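Local structure of penicillin-binding protein 2B (Streptococcus pneumoniae, 2WAD) at residues S326-E331 / K338-V343; G360-L365 / E369-S374. The protein probably forms the peptide cross-links between adjacent glycan strands of the cell wall, as a penicillin-binding transpeptidase of the elongation machinery. All blocks are in the same frame, centred on the assembly; numbering follows the deposited sequence.

How the interactions relate
From the N terminus, helix 314-334 comes first, and a short linker turns the chain back so that segment 338-343 enters strand 342-348 packed against that helix; interaction 1 closes this loop. The chain then runs through strands 342-348 and 355-363, makes a short turn and returns as strand 370-372, the hairpin closed by interaction 2. The two contacts neither nest nor cross: the first is complete before the second begins. They meet in space, with centres about 9 Å apart, through H363, which bonds by its ring to S340 and by its backbone to E341. Together they tie the helix to one side of the transpeptidase domain's antiparallel sheet, out to its edge strand.

Interaction 1: residues S326-E331 / K338-V343; sequences SYFNSE and KYSEGV
F328 reaches from helix 314-334 across to the chain entering strand 342-348, and nearly the whole contact hangs on its ring. F328 CB starts beside V343, 4.1 Å from V343 CG1. With CG swung away from the backbone N (chi1 -157°), the ring points along the incoming chain. F328 CD1 then packs 3.7 Å from V343 CG1, the two side chains running alongside each other, head to tail. One atom further, F328 CE1 lies 3.5 Å from G342 C, so the ring packs on the glycine's backbone. At the tip, F328 CZ meets S340 O at 3.6 Å, with that oxygen in the ring plane at its edge. S340 OG also sits at this edge, 3.5 Å from F328 CE1.

No hydrogen bond links the two segments, and the polar atoms around the ring are held by other partners. S340 OG bonds to the carbonyl of P652 and receives a weak bond from G342 N at 3.5 Å, while S340 O takes the ring N-H of H363. These bonds probably hold the serine in place beside the ring. F651 and H363 also meet the F328 ring, the former nearly parallel to it and the latter steeply inclined. One helical turn on, E331 forms a salt bridge with K659. All four touching residues are buried, making this a buried seam between a helix and the start of a strand, apolar at V343 and lined by serine oxygens at the ring's far edge, part of the helix-on-antiparallel-sheet packing of the penicillin-binding transpeptidase fold.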
loop_
_atom_site.group_PDB
_atom_site.type_symbol
_atom_site.label_atom_id
_atom_site.label_comp_id
_atom_site.label_asym_id
_atom_site.label_seq_id
_atom_site.Cartn_x
_atom_site.Cartn_y
_atom_site.Cartn_z
ATOM N N SER A 326 11.776 -20.864 -2.831
ATOM C CA SER A 326 12.250 -22.137 -3.359
ATOM C C SER A 326 12.592 -22.105 -4.864
ATOM O O SER A 326 13.718 -22.416 -5.277
ATOM C CB SER A 326 11.246 -23.245 -3.017
ATOM O OG SER A 326 11.635 -24.436 -3.674
ATOM N N TYR A 327 11.630 -21.699 -5.690
ATOM C CA TYR A 327 11.898 -21.489 -7.102
ATOM C C TYR A 327 13.013 -20.493 -7.426
ATOM O O TYR A 327 13.883 -20.754 -8.267
ATOM C CB TYR A 327 10.618 -21.098 -7.859
ATOM C CG TYR A 327 9.728 -22.245 -8.269
ATOM C CD1 TYR A 327 9.924 -22.911 -9.479
ATOM C CD2 TYR A 327 8.676 -22.660 -7.450
ATOM C CE1 TYR A 327 9.087 -23.945 -9.854
ATOM C CE2 TYR A 327 7.839 -23.684 -7.822
ATOM C CZ TYR A 327 8.045 -24.326 -9.023
ATOM O OH TYR A 327 7.188 -25.345 -9.385
ATOM N N PHE A 328 13.013 -19.328 -6.799
ATOM C CA PHE A 328 14.074 -18.367 -7.144
ATOM C C PHE A 328 15.482 -18.892 -6.857
ATOM O O PHE A 328 16.380 -18.663 -7.652
ATOM C CB PHE A 328 13.909 -17.005 -6.442
ATOM C CG PHE A 328 14.616 -15.879 -7.164
ATOM C CD1 PHE A 328 13.984 -15.181 -8.185
ATOM C CD2 PHE A 328 15.925 -15.537 -6.850
ATOM C CE1 PHE A 328 14.634 -14.156 -8.873
ATOM C CE2 PHE A 328 16.599 -14.519 -7.523
ATOM C CZ PHE A 328 15.950 -13.825 -8.549
ATOM N N ASN A 329 15.695 -19.537 -5.709
ATOM C CA ASN A 329 17.010 -20.110 -5.405
ATOM C C ASN A 329 17.412 -21.210 -6.375
ATOM O O ASN A 329 18.575 -21.314 -6.736
ATOM C CB ASN A 329 17.072 -20.651 -3.967
ATOM C CG ASN A 329 17.382 -19.568 -2.936
ATOM O OD1 ASN A 329 18.305 -18.760 -3.097
ATOM N ND2 ASN A 329 16.598 -19.544 -1.882
ATOM N N SER A 330 16.452 -22.024 -6.803
ATOM C CA SER A 330 16.733 -23.043 -7.809
ATOM C C SER A 330 17.214 -22.383 -9.101
ATOM O O SER A 330 18.223 -22.790 -9.701
ATOM C CB SER A 330 15.468 -23.878 -8.057
ATOM O OG SER A 330 15.783 -25.091 -8.715
ATOM N N GLU A 331 16.521 -21.324 -9.518
ATOM C CA GLU A 331 16.914 -20.630 -10.748
ATOM C C GLU A 331 18.232 -19.884 -10.588
ATOM O O GLU A 331 18.945 -19.661 -11.562
ATOM C CB GLU A 331 15.811 -19.690 -11.227
ATOM C CG GLU A 331 14.552 -20.416 -11.636
ATOM C CD GLU A 331 14.721 -21.200 -12.927
ATOM O OE1 GLU A 331 14.740 -20.579 -14.013
ATOM O OE2 GLU A 331 14.827 -22.448 -12.854
ATOM N N LYS A 338 20.380 -15.167 -12.650
ATOM C CA LYS A 338 21.562 -14.418 -12.236
ATOM C C LYS A 338 21.374 -12.894 -12.274
ATOM O O LYS A 338 21.782 -12.184 -11.348
ATOM C CB LYS A 338 22.746 -14.815 -13.113
ATOM C CG LYS A 338 24.052 -14.138 -12.714
ATOM C CD LYS A 338 25.159 -14.520 -13.696
ATOM C CE LYS A 338 26.460 -13.751 -13.443
ATOM N NZ LYS A 338 27.567 -14.615 -12.938
ATOM N N TYR A 339 20.788 -12.395 -13.360
ATOM C CA TYR A 339 20.507 -10.964 -13.500
ATOM C C TYR A 339 19.047 -10.592 -13.313
ATOM O O TYR A 339 18.650 -9.521 -13.745
ATOM C CB TYR A 339 20.968 -10.473 -14.869
ATOM C CG TYR A 339 22.440 -10.739 -15.058
ATOM C CD1 TYR A 339 23.375 -10.080 -14.274
ATOM C CD2 TYR A 339 22.887 -11.692 -15.959
ATOM C CE1 TYR A 339 24.722 -10.331 -14.410
ATOM C CE2 TYR A 339 24.233 -11.963 -16.096
ATOM C CZ TYR A 339 25.148 -11.270 -15.320
ATOM O OH TYR A 339 26.502 -11.512 -15.433
ATOM N N SER A 340 18.271 -11.476 -12.685
ATOM C CA SER A 340 16.866 -11.230 -12.372
ATOM C C SER A 340 16.723 -10.430 -11.080
ATOM O O SER A 340 17.290 -10.808 -10.053
ATOM C CB SER A 340 16.122 -12.565 -12.274
ATOM O OG SER A 340 14.776 -12.358 -11.885
ATOM N N GLU A 341 15.938 -9.356 -11.096
ATOM C CA GLU A 341 15.722 -8.561 -9.876
ATOM C C GLU A 341 14.846 -9.203 -8.815
ATOM O O GLU A 341 14.664 -8.623 -7.758
ATOM C CB GLU A 341 15.027 -7.236 -10.173
ATOM C CG GLU A 341 15.467 -6.534 -11.396
ATOM C CD GLU A 341 14.668 -6.973 -12.580
ATOM O OE1 GLU A 341 15.136 -7.882 -13.299
ATOM O OE2 GLU A 341 13.598 -6.374 -12.782
ATOM N N GLY A 342 14.252 -10.357 -9.084
ATOM C CA GLY A 342 13.442 -10.991 -8.049
ATOM C C GLY A 342 12.234 -11.663 -8.671
ATOM O O GLY A 342 12.212 -11.826 -9.868
ATOM N N VAL A 343 11.252 -12.055 -7.865
ATOM C CA VAL A 343 10.096 -12.753 -8.409
ATOM C C VAL A 343 8.898 -12.308 -7.568
ATOM O O VAL A 343 9.061 -12.077 -6.365
ATOM C CB VAL A 343 10.307 -14.293 -8.381
ATOM C CG1 VAL A 343 10.517 -14.745 -6.960
ATOM C CG2 VAL A 343 9.092 -15.046 -9.013
#

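Interaction 2: residues G360-L365 / E369-S374; sequences GLKHDL and ELTPDS. Unlike the reference sequence in segment 360-365: L361 (reference Ile).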
loop_
_atom_site.group_PDB
_atom_site.type_symbol
_atom_site.label_atom_id
_atom_site.label_comp_id
_atom_site.label_asym_id
_atom_site.label_seq_id
_atom_site.Cartn_x
_atom_site.Cartn_y
_atom_site.Cartn_z
ATOM N N GLY A 360 6.522 -11.025 -2.688
ATOM C CA GLY A 360 7.620 -10.616 -3.549
ATOM C C GLY A 360 8.957 -10.938 -2.914
ATOM O O GLY A 360 9.108 -10.903 -1.692
ATOM N N LEU A 361 9.927 -11.282 -3.750
ATOM C CA LEU A 361 11.259 -11.590 -3.255
ATOM C C LEU A 361 12.188 -10.753 -4.097
ATOM O O LEU A 361 12.161 -10.843 -5.313
ATOM C CB LEU A 361 11.585 -13.069 -3.454
ATOM C CG LEU A 361 12.831 -13.576 -2.725
ATOM C CD1 LEU A 361 12.755 -13.318 -1.239
ATOM C CD2 LEU A 361 13.067 -15.050 -3.011
ATOM N N LYS A 362 12.994 -9.925 -3.451
ATOM C CA LYS A 362 13.834 -8.994 -4.162
ATOM C C LYS A 362 15.233 -9.563 -4.190
ATOM O O LYS A 362 15.751 -10.038 -3.171
ATOM C CB LYS A 362 13.815 -7.650 -3.440
ATOM C CG LYS A 362 14.633 -6.584 -4.109
ATOM C CD LYS A 362 14.563 -5.336 -3.237
ATOM C CE LYS A 362 15.068 -4.106 -3.978
ATOM N NZ LYS A 362 16.493 -4.278 -4.338
ATOM N N HIS A 363 15.829 -9.536 -5.377
ATOM C CA HIS A 363 17.197 -9.990 -5.560
ATOM C C HIS A 363 18.076 -8.805 -5.951
ATOM O O HIS A 363 17.999 -8.310 -7.081
ATOM C CB HIS A 363 17.267 -11.110 -6.625
ATOM C CG HIS A 363 18.659 -11.565 -6.949
ATOM N ND1 HIS A 363 19.139 -11.655 -8.237
ATOM C CD2 HIS A 363 19.681 -11.947 -6.143
ATOM C CE1 HIS A 363 20.395 -12.067 -8.212
ATOM N NE2 HIS A 363 20.748 -12.257 -6.952
ATOM N N ASP A 364 18.932 -8.391 -5.020
ATOM C CA ASP A 364 19.856 -7.267 -5.193
ATOM C C ASP A 364 20.956 -7.597 -6.186
ATOM O O ASP A 364 21.761 -8.508 -5.942
ATOM C CB ASP A 364 20.522 -6.989 -3.841
ATOM C CG ASP A 364 21.146 -5.607 -3.765
ATOM O OD1 ASP A 364 21.933 -5.254 -4.667
ATOM O OD2 ASP A 364 20.833 -4.878 -2.798
ATOM N N LEU A 365 21.023 -6.848 -7.286
ATOM C CA LEU A 365 21.972 -7.166 -8.345
ATOM C C LEU A 365 23.394 -6.717 -8.011
ATOM O O LEU A 365 24.318 -7.000 -8.765
ATOM C CB LEU A 365 21.537 -6.598 -9.702
ATOM C CG LEU A 365 20.148 -7.006 -10.183
ATOM C CD1 LEU A 365 19.948 -6.515 -11.607
ATOM C CD2 LEU A 365 20.046 -8.535 -10.126
ATOM N N GLU A 369 22.000 -10.256 -2.261
ATOM C CA GLU A 369 21.120 -10.596 -1.141
ATOM C C GLU A 369 19.662 -10.712 -1.592
ATOM O O GLU A 369 19.255 -10.027 -2.525
ATOM C CB GLU A 369 21.258 -9.541 -0.028
ATOM C CG GLU A 369 20.782 -9.980 1.365
ATOM C CD GLU A 369 20.606 -8.785 2.307
ATOM O OE1 GLU A 369 20.988 -7.663 1.907
ATOM O OE2 GLU A 369 20.103 -8.950 3.440
ATOM N N LEU A 370 18.893 -11.574 -0.928
ATOM C CA LEU A 370 17.468 -11.755 -1.180
ATOM C C LEU A 370 16.684 -11.225 0.006
ATOM O O LEU A 370 17.006 -11.555 1.143
ATOM C CB LEU A 370 17.125 -13.244 -1.341
ATOM C CG LEU A 370 17.686 -14.014 -2.540
ATOM C CD1 LEU A 370 17.186 -15.454 -2.495
ATOM C CD2 LEU A 370 17.345 -13.384 -3.879
ATOM N N THR A 371 15.654 -10.425 -0.249
ATOM C CA THR A 371 14.860 -9.834 0.822
ATOM C C THR A 371 13.373 -9.890 0.450
ATOM O O THR A 371 13.008 -9.815 -0.726
ATOM C CB THR A 371 15.300 -8.378 1.147
ATOM O OG1 THR A 371 15.221 -7.555 -0.029
ATOM C CG2 THR A 371 16.738 -8.358 1.613
ATOM N N PRO A 372 12.514 -10.100 1.453
ATOM C CA PRO A 372 11.079 -10.050 1.225
ATOM C C PRO A 372 10.682 -8.691 0.684
ATOM O O PRO A 372 11.230 -7.679 1.118
ATOM C CB PRO A 372 10.486 -10.243 2.622
ATOM C CG PRO A 372 11.652 -10.323 3.585
ATOM C CD PRO A 372 12.850 -10.675 2.769
ATOM N N ASP A 373 9.742 -8.672 -0.258
ATOM C CA ASP A 373 9.385 -7.436 -0.935
ATOM C C ASP A 373 7.927 -7.425 -1.370
ATOM O O ASP A 373 7.624 -7.122 -2.525
ATOM C CB ASP A 373 10.307 -7.211 -2.138
ATOM C CG ASP A 373 10.163 -5.810 -2.736
ATOM O OD1 ASP A 373 9.684 -4.907 -2.017
ATOM O OD2 ASP A 373 10.513 -5.620 -3.928
ATOM N N SER A 374 7.033 -7.744 -0.442
ATOM C CA SER A 374 5.600 -7.785 -0.725
ATOM C C SER A 374 5.088 -6.506 -1.377
ATOM O O SER A 374 4.245 -6.576 -2.254
ATOM C CB SER A 374 4.842 -8.006 0.579
ATOM O OG SER A 374 5.340 -9.191 1.184
HETATM O O HOH W 1 6.316 -11.357 0.355
#
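K362 and T371 exchange two backbone hydrogen bonds at the middle of this hairpin: K362 N gives to T371 O at 2.7 Å, almost straight at 174°, and T371 N returns one to K362 O at 2.9 Å. Beyond this pair the ladder continues both ways. D364 N donates to E369 O at 3.0 Å near the turn, and D373 N donates to G360 O at 2.7 Å at the far end, where the donor sits well above the carbonyl plane. A water extends that end, accepting from G360 N and bonding to S374 OG.

The side chains divide between the two faces. On one, K362 and T371 leave their strands in the same direction, flank to flank, with K362 CB 3.7 Å from T371 OG1. D373 crosses the lysine, bringing D373 CB within 3.8 Å of K362 CB; its carboxylate bonds to Y344 and stays apart from the lysine amine.

On the other face L370 sits between L361 and H363. L370 CD2 packs against the histidine, 3.6 Å from H363 CD2, while L370 CD1 approaches L361 CD2 more loosely. L361, which differs from the reference sequence, places CD1 near the T371 carbonyl. H363 holds its CG opposite the backbone N (chi1 176°), which lays the ring against that leucine branch.

The chemistry is split accordingly: backbone bonds set the antiparallel register of this edge hairpin; the leucines and the carbon atoms of the H363 ring pack toward helix 314-334, with the histidine's ND1 spent on S340 O; and K362, T371 and D373 gather on the other face.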